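Local coordinates for protein adenosine kinase (Trypanosoma brucei brucei, PDB 4N09) that probably catalyses the ATP-dependent, magnesium-requiring phosphorylation of adenosine to AMP in purine salvage, and holds adenosine and ADP in this structure, at residues D302-G307 against T324-A329; F266-E271 against V281-V286; Q291-D296 against V332-G337. One frame throughout, in Å; residues are numbered along the deposited sequence.

Contact 1 (D302-G307 against T324-A329); sequences DAFMGG and TGHYTA. With ADP (adenosine-5'-diphosphate), chain F; ADN (adenosine), chain E.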
loop_
_atom_site.group_PDB
_atom_site.type_symbol
_atom_site.label_atom_id
_atom_site.label_comp_id
_atom_site.label_asym_id
_atom_site.label_seq_id
_atom_site.Cartn_x
_atom_site.Cartn_y
_atom_site.Cartn_z
ATOM N N ASP A 302 0.867 5.160 1.802
ATOM C CA ASP A 302 -0.246 4.303 2.197
ATOM C C ASP A 302 -1.459 5.177 2.542
ATOM O O ASP A 302 -2.588 4.858 2.195
ATOM C CB ASP A 302 0.099 3.461 3.416
ATOM C CG ASP A 302 1.215 2.447 3.168
ATOM O OD1 ASP A 302 1.462 2.065 2.009
ATOM O OD2 ASP A 302 1.849 1.999 4.154
ATOM N N ALA A 303 -1.238 6.279 3.237
ATOM C CA ALA A 303 -2.330 7.138 3.596
ATOM C C ALA A 303 -2.916 7.827 2.378
ATOM O O ALA A 303 -4.113 7.989 2.263
ATOM C CB ALA A 303 -1.886 8.138 4.606
ATOM N N PHE A 304 -2.071 8.186 1.442
ATOM C CA PHE A 304 -2.551 8.795 0.218
ATOM C C PHE A 304 -3.487 7.836 -0.510
ATOM O O PHE A 304 -4.564 8.199 -0.949
ATOM C CB PHE A 304 -1.366 9.175 -0.684
ATOM C CG PHE A 304 -1.780 9.632 -2.037
ATOM C CD1 PHE A 304 -2.142 10.927 -2.234
ATOM C CD2 PHE A 304 -1.898 8.740 -3.079
ATOM C CE1 PHE A 304 -2.583 11.351 -3.464
ATOM C CE2 PHE A 304 -2.333 9.148 -4.329
ATOM C CZ PHE A 304 -2.665 10.459 -4.522
ATOM N N MET A 305 -3.019 6.616 -0.681
ATOM C CA MET A 305 -3.805 5.509 -1.266
ATOM C C MET A 305 -5.190 5.336 -0.604
ATOM O O MET A 305 -6.199 5.239 -1.268
ATOM C CB MET A 305 -3.006 4.223 -1.091
ATOM C CG MET A 305 -2.681 3.397 -2.314
ATOM S SD MET A 305 -3.028 4.139 -3.905
ATOM C CE MET A 305 -4.391 3.103 -4.409
ATOM N N GLY A 306 -5.230 5.352 0.714
ATOM C CA GLY A 306 -6.485 5.245 1.447
ATOM C C GLY A 306 -7.465 6.369 1.153
ATOM O O GLY A 306 -8.646 6.138 0.951
ATOM N N GLY A 307 -6.977 7.594 1.127
ATOM C CA GLY A 307 -7.826 8.714 0.791
ATOM C C GLY A 307 -8.318 8.554 -0.620
ATOM O O GLY A 307 -9.476 8.810 -0.919
ATOM N N THR A 324 -8.228 14.128 -2.040
ATOM C CA THR A 324 -8.578 13.386 -0.817
ATOM C C THR A 324 -7.383 12.642 -0.277
ATOM O O THR A 324 -7.158 12.620 0.922
ATOM C CB THR A 324 -9.689 12.354 -1.087
ATOM O OG1 THR A 324 -10.820 13.018 -1.678
ATOM C CG2 THR A 324 -10.126 11.713 0.164
ATOM N N GLY A 325 -6.599 12.051 -1.168
ATOM C CA GLY A 325 -5.314 11.437 -0.796
ATOM C C GLY A 325 -4.334 12.424 -0.158
ATOM O O GLY A 325 -3.690 12.108 0.812
ATOM N N HIS A 326 -4.226 13.626 -0.697
ATOM C CA HIS A 326 -3.384 14.622 -0.080
ATOM C C HIS A 326 -3.853 14.924 1.309
ATOM O O HIS A 326 -3.040 15.117 2.214
ATOM C CB HIS A 326 -3.364 15.904 -0.905
ATOM C CG HIS A 326 -2.696 15.742 -2.238
ATOM N ND1 HIS A 326 -2.842 16.649 -3.262
ATOM C CD2 HIS A 326 -1.886 14.768 -2.714
ATOM C CE1 HIS A 326 -2.129 16.253 -4.305
ATOM N NE2 HIS A 326 -1.553 15.103 -4.003
ATOM N N TYR A 327 -5.164 15.010 1.493
ATOM C CA TYR A 327 -5.696 15.318 2.801
ATOM C C TYR A 327 -5.334 14.217 3.782
ATOM O O TYR A 327 -4.881 14.500 4.884
ATOM C CB TYR A 327 -7.214 15.550 2.770
ATOM C CG TYR A 327 -7.794 15.487 4.149
ATOM C CD1 TYR A 327 -7.737 16.598 4.999
ATOM C CD2 TYR A 327 -8.348 14.321 4.633
ATOM C CE1 TYR A 327 -8.253 16.543 6.270
ATOM C CE2 TYR A 327 -8.874 14.250 5.906
ATOM C CZ TYR A 327 -8.824 15.358 6.728
ATOM O OH TYR A 327 -9.309 15.281 8.034
ATOM N N THR A 328 -5.510 12.966 3.403
ATOM C CA THR A 328 -5.237 11.903 4.371
ATOM C C THR A 328 -3.772 11.794 4.681
ATOM O O THR A 328 -3.400 11.520 5.830
ATOM C CB THR A 328 -5.768 10.514 3.942
ATOM O OG1 THR A 328 -5.274 10.169 2.648
ATOM C CG2 THR A 328 -7.265 10.535 3.928
ATOM N N ALA A 329 -2.936 11.933 3.654
ATOM C CA ALA A 329 -1.493 11.792 3.828
ATOM C C ALA A 329 -0.980 12.875 4.727
ATOM O O ALA A 329 -0.136 12.616 5.574
ATOM C CB ALA A 329 -0.784 11.851 2.504
HETATM P PB ADP F . 5.712 7.914 -0.073
HETATM O O1B ADP F . 5.402 6.740 -1.019
HETATM O O2B ADP F . 5.272 7.737 1.381
HETATM O O3B ADP F . 7.124 8.479 -0.147
HETATM P PA ADP F . 5.135 10.575 -0.952
HETATM O O1A ADP F . 6.326 10.849 -0.033
HETATM O O2A ADP F . 5.190 10.930 -2.439
HETATM O O3A ADP F . 4.741 9.027 -0.756
HETATM O "O5'" ADP F . 3.881 11.363 -0.305
HETATM C "C5'" ADP F . 2.540 10.971 -0.481
HETATM C "C4'" ADP F . 1.758 12.212 -0.226
HETATM O "O4'" ADP F . 1.931 12.570 1.135
HETATM C "C3'" ADP F . 2.222 13.397 -1.067
HETATM O "O3'" ADP F . 1.613 13.420 -2.365
HETATM C "C2'" ADP F . 1.807 14.531 -0.166
HETATM O "O2'" ADP F . 0.435 14.768 -0.315
HETATM C "C1'" ADP F . 1.982 13.992 1.233
HETATM N N9 ADP F . 3.310 14.404 1.778
HETATM C C8 ADP F . 4.392 13.612 1.829
HETATM N N7 ADP F . 5.422 14.277 2.378
HETATM C C5 ADP F . 5.006 15.505 2.692
HETATM C C6 ADP F . 5.604 16.694 3.308
HETATM N N6 ADP F . 6.888 16.662 3.707
HETATM N N1 ADP F . 4.844 17.804 3.454
HETATM C C2 ADP F . 3.564 17.830 3.064
HETATM N N3 ADP F . 2.980 16.763 2.516
HETATM C C4 ADP F . 3.625 15.594 2.300
HETATM O "O5'" ADN E . 4.298 2.098 4.343
HETATM C "C5'" ADN E . 5.096 1.497 5.363
HETATM C "C4'" ADN E . 4.563 0.124 5.679
HETATM O "O4'" ADN E . 5.174 -0.796 4.796
HETATM C "C3'" ADN E . 4.898 -0.393 7.052
HETATM O "O3'" ADN E . 3.693 -0.267 7.787
HETATM C "C2'" ADN E . 5.310 -1.848 6.852
HETATM O "O2'" ADN E . 4.642 -2.833 7.690
HETATM C "C1'" ADN E . 4.967 -2.064 5.395
HETATM N N9 ADN E . 5.806 -2.977 4.627
HETATM C C8 ADN E . 7.129 -2.849 4.432
HETATM N N7 ADN E . 7.628 -3.818 3.628
HETATM C C5 ADN E . 6.550 -4.551 3.314
HETATM C C6 ADN E . 6.355 -5.735 2.503
HETATM N N6 ADN E . 7.396 -6.289 1.876
HETATM N N1 ADN E . 5.099 -6.185 2.422
HETATM C C2 ADN E . 4.048 -5.595 3.047
HETATM N N3 ADN E . 4.156 -4.509 3.812
HETATM C C4 ADN E . 5.358 -3.982 3.950
#
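F304 and G325 face each other at a CA-CA distance of 4.0 Å where helices 300-312 and 318-333 meet, the two short segments running at 136° with their axes 6.8 Å apart. G325, without a side chain, lets the F304 ring lie against its backbone, with F304 CD1 3.4 Å from G325 C; G307 likewise lets T328 and T324 come close. One side-chain hydrogen bond joins the two segments, from T328 OG1 to A303 O, which also accepts the helical bond of G307 N. T328 OG1 sits between its own backbone N and carbonyl carbon (chi1 54°), a position that turns it to A303 while CG2 lies over G307 CA. A303 CB meets A329 CA at 3.8 Å. F304 and H326 point the same way side by side, H326 CD2 at the ring edge of F304 and 3.3 Å from ADP O2'; H326 NE2 is hydrogen-bonded to T273 OG1. At the N-terminal end of 302-307, D302, the predicted proton acceptor, takes a bond from adenosine O5' through OD2 and is held by S67 and N70. Helix 67-77 packs on this pair through V71 against D302 and M305 and V74 against T328, while M305 reaches strand 194-198.

Contact 2 (F266-E271 against V281-V286); sequences FTRDIE and VETVPV. With ADP (adenosine-5'-diphosphate), chain F.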
loop_
_atom_site.group_PDB
_atom_site.type_symbol
_atom_site.label_atom_id
_atom_site.label_comp_id
_atom_site.label_asym_id
_atom_site.label_seq_id
_atom_site.Cartn_x
_atom_site.Cartn_y
_atom_site.Cartn_z
ATOM N N PHE A 266 1.460 9.444 -9.852
ATOM C CA PHE A 266 2.751 9.465 -9.237
ATOM C C PHE A 266 2.788 10.607 -8.249
ATOM O O PHE A 266 2.677 11.775 -8.646
ATOM C CB PHE A 266 3.845 9.706 -10.282
ATOM C CG PHE A 266 4.093 8.561 -11.223
ATOM C CD1 PHE A 266 3.865 7.246 -10.836
ATOM C CD2 PHE A 266 4.619 8.804 -12.497
ATOM C CE1 PHE A 266 4.129 6.198 -11.703
ATOM C CE2 PHE A 266 4.873 7.755 -13.374
ATOM C CZ PHE A 266 4.637 6.444 -12.968
ATOM N N THR A 267 2.968 10.284 -6.972
ATOM C CA THR A 267 3.126 11.305 -5.960
ATOM C C THR A 267 4.579 11.787 -5.921
ATOM O O THR A 267 5.462 11.138 -6.472
ATOM C CB THR A 267 2.721 10.808 -4.570
ATOM O OG1 THR A 267 3.478 9.641 -4.230
ATOM C CG2 THR A 267 1.246 10.495 -4.543
ATOM N N ARG A 268 4.801 12.937 -5.286
ATOM C CA ARG A 268 6.107 13.586 -5.274
ATOM C C ARG A 268 6.300 14.389 -4.015
ATOM O O ARG A 268 6.688 15.546 -4.063
ATOM C CB ARG A 268 6.227 14.526 -6.470
ATOM C CG ARG A 268 6.163 13.804 -7.809
ATOM C CD ARG A 268 6.713 14.654 -8.930
ATOM N NE ARG A 268 5.818 15.742 -9.264
ATOM C CZ ARG A 268 6.001 16.576 -10.277
ATOM N NH1 ARG A 268 7.065 16.455 -11.045
ATOM N NH2 ARG A 268 5.108 17.527 -10.526
ATOM N N ASP A 269 5.998 13.779 -2.885
ATOM C CA ASP A 269 6.087 14.439 -1.581
ATOM C C ASP A 269 5.584 15.901 -1.619
ATOM O O ASP A 269 4.400 16.110 -1.820
ATOM C CB ASP A 269 7.480 14.259 -0.909
ATOM C CG ASP A 269 8.654 14.660 -1.805
ATOM O OD1 ASP A 269 9.176 13.785 -2.564
ATOM O OD2 ASP A 269 9.061 15.855 -1.731
ATOM N N ILE A 270 6.478 16.876 -1.439
ATOM C CA ILE A 270 6.107 18.287 -1.310
ATOM C C ILE A 270 5.548 18.813 -2.633
ATOM O O ILE A 270 4.762 19.746 -2.628
ATOM C CB ILE A 270 7.330 19.163 -0.847
ATOM C CG1 ILE A 270 7.521 19.109 0.680
ATOM C CG2 ILE A 270 7.221 20.622 -1.264
ATOM C CD1 ILE A 270 8.639 20.004 1.227
ATOM N N GLU A 271 5.979 18.242 -3.757
ATOM C CA GLU A 271 5.588 18.725 -5.075
ATOM C C GLU A 271 4.322 18.086 -5.581
ATOM O O GLU A 271 3.865 17.057 -5.081
ATOM C CB GLU A 271 6.694 18.436 -6.081
ATOM C CG GLU A 271 7.794 19.482 -6.131
ATOM C CD GLU A 271 9.137 18.849 -6.407
ATOM O OE1 GLU A 271 9.676 18.910 -7.541
ATOM O OE2 GLU A 271 9.641 18.231 -5.468
ATOM N N VAL A 281 -1.877 14.721 -19.348
ATOM C CA VAL A 281 -1.219 14.705 -18.063
ATOM C C VAL A 281 -1.518 15.991 -17.311
ATOM O O VAL A 281 -1.284 17.050 -17.822
ATOM C CB VAL A 281 0.302 14.647 -18.249
ATOM C CG1 VAL A 281 0.999 14.700 -16.904
ATOM C CG2 VAL A 281 0.697 13.379 -18.991
ATOM N N GLU A 282 -1.987 15.871 -16.083
ATOM C CA GLU A 282 -2.439 16.970 -15.265
ATOM C C GLU A 282 -1.562 16.907 -14.019
ATOM O O GLU A 282 -0.979 15.863 -13.739
ATOM C CB GLU A 282 -3.894 16.676 -14.911
ATOM C CG GLU A 282 -4.947 17.767 -15.069
ATOM C CD GLU A 282 -6.383 17.255 -14.857
ATOM O OE1 GLU A 282 -6.641 16.038 -15.055
ATOM O OE2 GLU A 282 -7.272 18.073 -14.500
ATOM N N THR A 283 -1.442 18.002 -13.282
ATOM C CA THR A 283 -0.837 17.965 -11.943
ATOM C C THR A 283 -1.859 18.417 -10.893
ATOM O O THR A 283 -2.715 19.216 -11.192
ATOM C CB THR A 283 0.433 18.853 -11.812
ATOM O OG1 THR A 283 0.159 20.192 -12.273
ATOM C CG2 THR A 283 1.593 18.236 -12.563
ATOM N N VAL A 284 -1.716 17.934 -9.665
ATOM C CA VAL A 284 -2.622 18.277 -8.592
ATOM C C VAL A 284 -1.769 18.806 -7.465
ATOM O O VAL A 284 -0.963 18.086 -6.904
ATOM C CB VAL A 284 -3.423 17.041 -8.123
ATOM C CG1 VAL A 284 -4.428 17.396 -7.049
ATOM C CG2 VAL A 284 -4.148 16.420 -9.291
ATOM N N PRO A 285 -1.896 20.086 -7.154
ATOM C CA PRO A 285 -0.956 20.620 -6.169
ATOM C C PRO A 285 -1.170 20.023 -4.794
ATOM O O PRO A 285 -2.285 19.652 -4.452
ATOM C CB PRO A 285 -1.256 22.127 -6.123
ATOM C CG PRO A 285 -2.280 22.390 -7.141
ATOM C CD PRO A 285 -2.660 21.118 -7.851
ATOM N N VAL A 286 -0.091 19.966 -4.029
ATOM C CA VAL A 286 -0.130 19.536 -2.655
ATOM C C VAL A 286 -0.248 20.766 -1.784
ATOM O O VAL A 286 0.634 21.596 -1.806
ATOM C CB VAL A 286 1.178 18.808 -2.274
ATOM C CG1 VAL A 286 1.227 18.502 -0.788
ATOM C CG2 VAL A 286 1.325 17.534 -3.073
HETATM P PB ADP F . 5.712 7.914 -0.073
HETATM O O1B ADP F . 5.402 6.740 -1.019
HETATM O O2B ADP F . 5.272 7.737 1.381
HETATM O O3B ADP F . 7.124 8.479 -0.147
HETATM P PA ADP F . 5.135 10.575 -0.952
HETATM O O1A ADP F . 6.326 10.849 -0.033
HETATM O O2A ADP F . 5.190 10.930 -2.439
HETATM O O3A ADP F . 4.741 9.027 -0.756
HETATM O "O5'" ADP F . 3.881 11.363 -0.305
HETATM C "C5'" ADP F . 2.540 10.971 -0.481
HETATM C "C4'" ADP F . 1.758 12.212 -0.226
HETATM O "O4'" ADP F . 1.931 12.570 1.135
HETATM C "C3'" ADP F . 2.222 13.397 -1.067
HETATM O "O3'" ADP F . 1.613 13.420 -2.365
HETATM C "C2'" ADP F . 1.807 14.531 -0.166
HETATM O "O2'" ADP F . 0.435 14.768 -0.315
HETATM C "C1'" ADP F . 1.982 13.992 1.233
HETATM N N9 ADP F . 3.310 14.404 1.778
HETATM C C8 ADP F . 4.392 13.612 1.829
HETATM N N7 ADP F . 5.422 14.277 2.378
HETATM C C5 ADP F . 5.006 15.505 2.692
HETATM C C6 ADP F . 5.604 16.694 3.308
HETATM N N6 ADP F . 6.888 16.662 3.707
HETATM N N1 ADP F . 4.844 17.804 3.454
HETATM C C2 ADP F . 3.564 17.830 3.064
HETATM N N3 ADP F . 2.980 16.763 2.516
HETATM C C4 ADP F . 3.625 15.594 2.300
#
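V286 carries most of the contact with D269, I270 and E271, by van der Waals packing on their backbone, its CB directed at the turn that follows strand 263-268. The branch CG2 rests on backbone oxygens, 3.3 Å from E271 O and 3.6 Å from D269 O, and CB lies near I270 O. CG1, anti to the backbone N (chi1 173°), is turned to the nucleotide, V286 CG1 lying 3.8 Å from ADP O2'. Farther along, the contact is looser: the R268 chain bends at chi3 and brings NH2 within 4.1 Å of T283 CG2, while R268 NE bonds S272 O.

No hydrogen bond crosses between the segments; the polar contacts shape the turn and hold ADP. R268 to E271 form a type II' beta turn, closed by E271 N to R268 O at 2.8 Å. D269 OD2 accepts I270 N from above the carboxylate plane, and D269 OD1 and E271 OE2 both pair with R226. Two donors grip ADP O2A, T267 OG1 at 2.8 Å and D269 N at 3.0 Å, the latter nearly straight (164°). I270 CG1 approaches N6 of the adenine.

Strand 271-277 runs between strands 263-268 and 280-284, antiparallel to both, so the contact spans the end of a beta meander at one border of the nine-strand sheet. The arrangement forms part of the nucleotide site of this PfkB-family, ribokinase-like kinase.

Contact 3 (Q291-D296 against V332-G337); sequences QDKVID and VIQRDG. With ADP (adenosine-5'-diphosphate), chain F.
I333 O, at the C-terminal end of helix 318-333, accepts two successive backbone N-H groups of the facing loop. I295 N arrives at 2.9 Å, almost in line with the carbonyl bond and nearly straight at the hydrogen (165°); D296 N is longer, 3.2 Å, bent at the hydrogen (139°) and tilted from the carbonyl plane. Two CA-H...O contacts run the opposite way, from 332-337 to the loop: I333 CA lies 3.2 Å from D296 O, and Q334 CA approaches K293 O.

D296 makes a third bond. Its CG is anti to the backbone N (chi1 -178°), which carries the carboxylate past R335 O to G337 N; OD2 accepts that N-H at 3.1 Å on its anti side, out of the carboxylate plane. D296 OD1 pairs with R135, which also pairs with D336 OD1, an arrangement that probably eases the closeness of the two acids. I295 sends CD1 to Q334 O at 3.4 Å and CG2 toward D336 N, while the K293 and Q334 chains run side by side.

The inner side holds the adenine. I333 CD1 touches ADP C4 at 3.4 Å and also meets V294 CG2, the two side chains crossing at a slant; V294 CG2 comes near ADP N1. Q291 reads the base edge with its amide: OE1 accepts from N6 at 2.9 Å and NE2 donates to N1 at 3.3 Å, while NE2 also bonds L289 O.

The loop between strand 280-284 and helix 300-312 is thus held to the end of helix 318-333. Helix 300-312 packs against both V332 and I333, through A303 and A300 respectively.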
loop_
_atom_site.group_PDB
_atom_site.type_symbol
_atom_site.label_atom_id
_atom_site.label_comp_id
_atom_site.label_asym_id
_atom_site.label_seq_id
_atom_site.Cartn_x
_atom_site.Cartn_y
_atom_site.Cartn_z
ATOM N N GLN A 291 6.636 22.623 7.597
ATOM C CA GLN A 291 7.386 21.365 7.685
ATOM C C GLN A 291 7.743 20.965 9.097
ATOM O O GLN A 291 8.078 19.822 9.355
ATOM C CB GLN A 291 8.623 21.421 6.797
ATOM C CG GLN A 291 8.287 21.493 5.307
ATOM C CD GLN A 291 7.394 20.323 4.858
ATOM O OE1 GLN A 291 7.856 19.209 4.730
ATOM N NE2 GLN A 291 6.117 20.598 4.613
ATOM N N ASP A 292 7.713 21.927 10.006
ATOM C CA ASP A 292 7.899 21.668 11.431
ATOM C C ASP A 292 6.739 20.812 12.006
ATOM O O ASP A 292 6.902 20.151 13.015
ATOM C CB ASP A 292 8.121 23.023 12.124
ATOM C CG ASP A 292 6.885 23.878 12.211
ATOM O OD1 ASP A 292 5.769 23.468 11.861
ATOM O OD2 ASP A 292 7.048 25.025 12.624
ATOM N N LYS A 293 5.581 20.795 11.341
ATOM C CA LYS A 293 4.468 19.937 11.761
ATOM C C LYS A 293 4.575 18.532 11.231
ATOM O O LYS A 293 3.864 17.646 11.671
ATOM C CB LYS A 293 3.168 20.518 11.285
ATOM C CG LYS A 293 2.897 21.894 11.841
ATOM C CD LYS A 293 1.560 22.406 11.361
ATOM C CE LYS A 293 1.161 23.611 12.170
ATOM N NZ LYS A 293 0.053 24.259 11.465
ATOM N N VAL A 294 5.475 18.327 10.280
ATOM C CA VAL A 294 5.704 17.026 9.695
ATOM C C VAL A 294 6.706 16.230 10.544
ATOM O O VAL A 294 7.891 16.524 10.548
ATOM C CB VAL A 294 6.250 17.151 8.279
ATOM C CG1 VAL A 294 6.551 15.772 7.716
ATOM C CG2 VAL A 294 5.268 17.870 7.370
ATOM N N ILE A 295 6.199 15.172 11.154
ATOM C CA ILE A 295 6.824 14.381 12.184
ATOM C C ILE A 295 7.218 12.951 11.746
ATOM O O ILE A 295 8.116 12.337 12.323
ATOM C CB ILE A 295 5.756 14.300 13.317
ATOM C CG1 ILE A 295 5.627 15.667 13.959
ATOM C CG2 ILE A 295 6.065 13.290 14.393
ATOM C CD1 ILE A 295 4.390 15.860 14.810
ATOM N N ASP A 296 6.548 12.432 10.731
ATOM C CA ASP A 296 6.656 11.036 10.350
ATOM C C ASP A 296 6.294 10.864 8.871
ATOM O O ASP A 296 5.119 10.940 8.506
ATOM C CB ASP A 296 5.713 10.251 11.266
ATOM C CG ASP A 296 5.739 8.734 11.019
ATOM O OD1 ASP A 296 6.703 8.258 10.397
ATOM O OD2 ASP A 296 4.806 8.018 11.488
ATOM N N VAL A 332 -1.673 12.073 8.503
ATOM C CA VAL A 332 -0.807 11.038 9.099
ATOM C C VAL A 332 0.602 11.511 9.359
ATOM O O VAL A 332 1.245 11.078 10.329
ATOM C CB VAL A 332 -0.698 9.807 8.137
ATOM C CG1 VAL A 332 0.297 8.739 8.569
ATOM C CG2 VAL A 332 -2.038 9.161 8.051
ATOM N N ILE A 333 1.121 12.339 8.475
ATOM C CA ILE A 333 2.492 12.738 8.648
ATOM C C ILE A 333 2.636 13.698 9.841
ATOM O O ILE A 333 3.751 13.918 10.316
ATOM C CB ILE A 333 3.135 13.301 7.361
ATOM C CG1 ILE A 333 2.430 14.557 6.880
ATOM C CG2 ILE A 333 3.146 12.241 6.292
ATOM C CD1 ILE A 333 2.995 15.121 5.590
ATOM N N GLN A 334 1.524 14.269 10.296
ATOM C CA GLN A 334 1.528 15.142 11.450
ATOM C C GLN A 334 1.392 14.420 12.778
ATOM O O GLN A 334 1.221 15.060 13.793
ATOM C CB GLN A 334 0.432 16.193 11.337
ATOM C CG GLN A 334 0.609 17.094 10.142
ATOM C CD GLN A 334 -0.456 18.163 10.059
ATOM O OE1 GLN A 334 -0.505 19.063 10.879
ATOM N NE2 GLN A 334 -1.293 18.085 9.045
ATOM N N ARG A 335 1.488 13.100 12.767
ATOM C CA ARG A 335 1.379 12.318 13.973
ATOM C C ARG A 335 2.349 11.168 13.957
ATOM O O ARG A 335 2.649 10.625 12.880
ATOM C CB ARG A 335 -0.013 11.763 14.082
ATOM C CG ARG A 335 -1.040 12.844 14.288
ATOM C CD ARG A 335 -2.428 12.272 14.253
ATOM N NE ARG A 335 -3.393 13.358 14.391
ATOM C CZ ARG A 335 -4.334 13.464 15.326
ATOM N NH1 ARG A 335 -4.523 12.523 16.244
ATOM N NH2 ARG A 335 -5.118 14.533 15.308
ATOM N N ASP A 336 2.852 10.804 15.144
ATOM C CA ASP A 336 3.709 9.625 15.256
ATOM C C ASP A 336 2.863 8.383 15.055
ATOM O O ASP A 336 1.826 8.204 15.703
ATOM C CB ASP A 336 4.546 9.523 16.533
ATOM C CG ASP A 336 5.834 8.715 16.297
ATOM O OD1 ASP A 336 6.735 9.281 15.661
ATOM O OD2 ASP A 336 5.952 7.531 16.675
ATOM N N GLY A 337 3.311 7.555 14.112
ATOM C CA GLY A 337 2.610 6.335 13.746
ATOM C C GLY A 337 1.435 6.573 12.825
ATOM O O GLY A 337 1.175 7.714 12.410
HETATM P PB ADP F . 5.712 7.914 -0.073
HETATM O O1B ADP F . 5.402 6.740 -1.019
HETATM O O2B ADP F . 5.272 7.737 1.381
HETATM O O3B ADP F . 7.124 8.479 -0.147
HETATM P PA ADP F . 5.135 10.575 -0.952
HETATM O O1A ADP F . 6.326 10.849 -0.033
HETATM O O2A ADP F . 5.190 10.930 -2.439
HETATM O O3A ADP F . 4.741 9.027 -0.756
HETATM O "O5'" ADP F . 3.881 11.363 -0.305
HETATM C "C5'" ADP F . 2.540 10.971 -0.481
HETATM C "C4'" ADP F . 1.758 12.212 -0.226
HETATM O "O4'" ADP F . 1.931 12.570 1.135
HETATM C "C3'" ADP F . 2.222 13.397 -1.067
HETATM O "O3'" ADP F . 1.613 13.420 -2.365
HETATM C "C2'" ADP F . 1.807 14.531 -0.166
HETATM O "O2'" ADP F . 0.435 14.768 -0.315
HETATM C "C1'" ADP F . 1.982 13.992 1.233
HETATM N N9 ADP F . 3.310 14.404 1.778
HETATM C C8 ADP F . 4.392 13.612 1.829
HETATM N N7 ADP F . 5.422 14.277 2.378
HETATM C C5 ADP F . 5.006 15.505 2.692
HETATM C C6 ADP F . 5.604 16.694 3.308
HETATM N N6 ADP F . 6.888 16.662 3.707
HETATM N N1 ADP F . 4.844 17.804 3.454
HETATM C C2 ADP F . 3.564 17.830 3.064
HETATM N N3 ADP F . 2.980 16.763 2.516
HETATM C C4 ADP F . 3.625 15.594 2.300
#

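How the contacts relate
All three contacts border ADP. Contact 1 lies beside the ribose and extends to adenosine at D302, contact 2 meets the alpha-phosphate and ribose, and contact 3 holds the adenine. The centre of contact 1 is about 13 Å from that of contact 2 and about 14 Å from that of contact 3; contacts 2 and 3 lie about 19 Å apart. F304 CE2 packs on T267 CG2 at 3.8 Å, A303 CB on V332 CG2 at 3.6 Å, and I270 CD1 on Q291 OE1 at 3.7 Å. Contacts 1 and 3 share helix 318-333, contact 1 being nested within the chain loop that contact 3 closes; contact 2 precedes both in sequence.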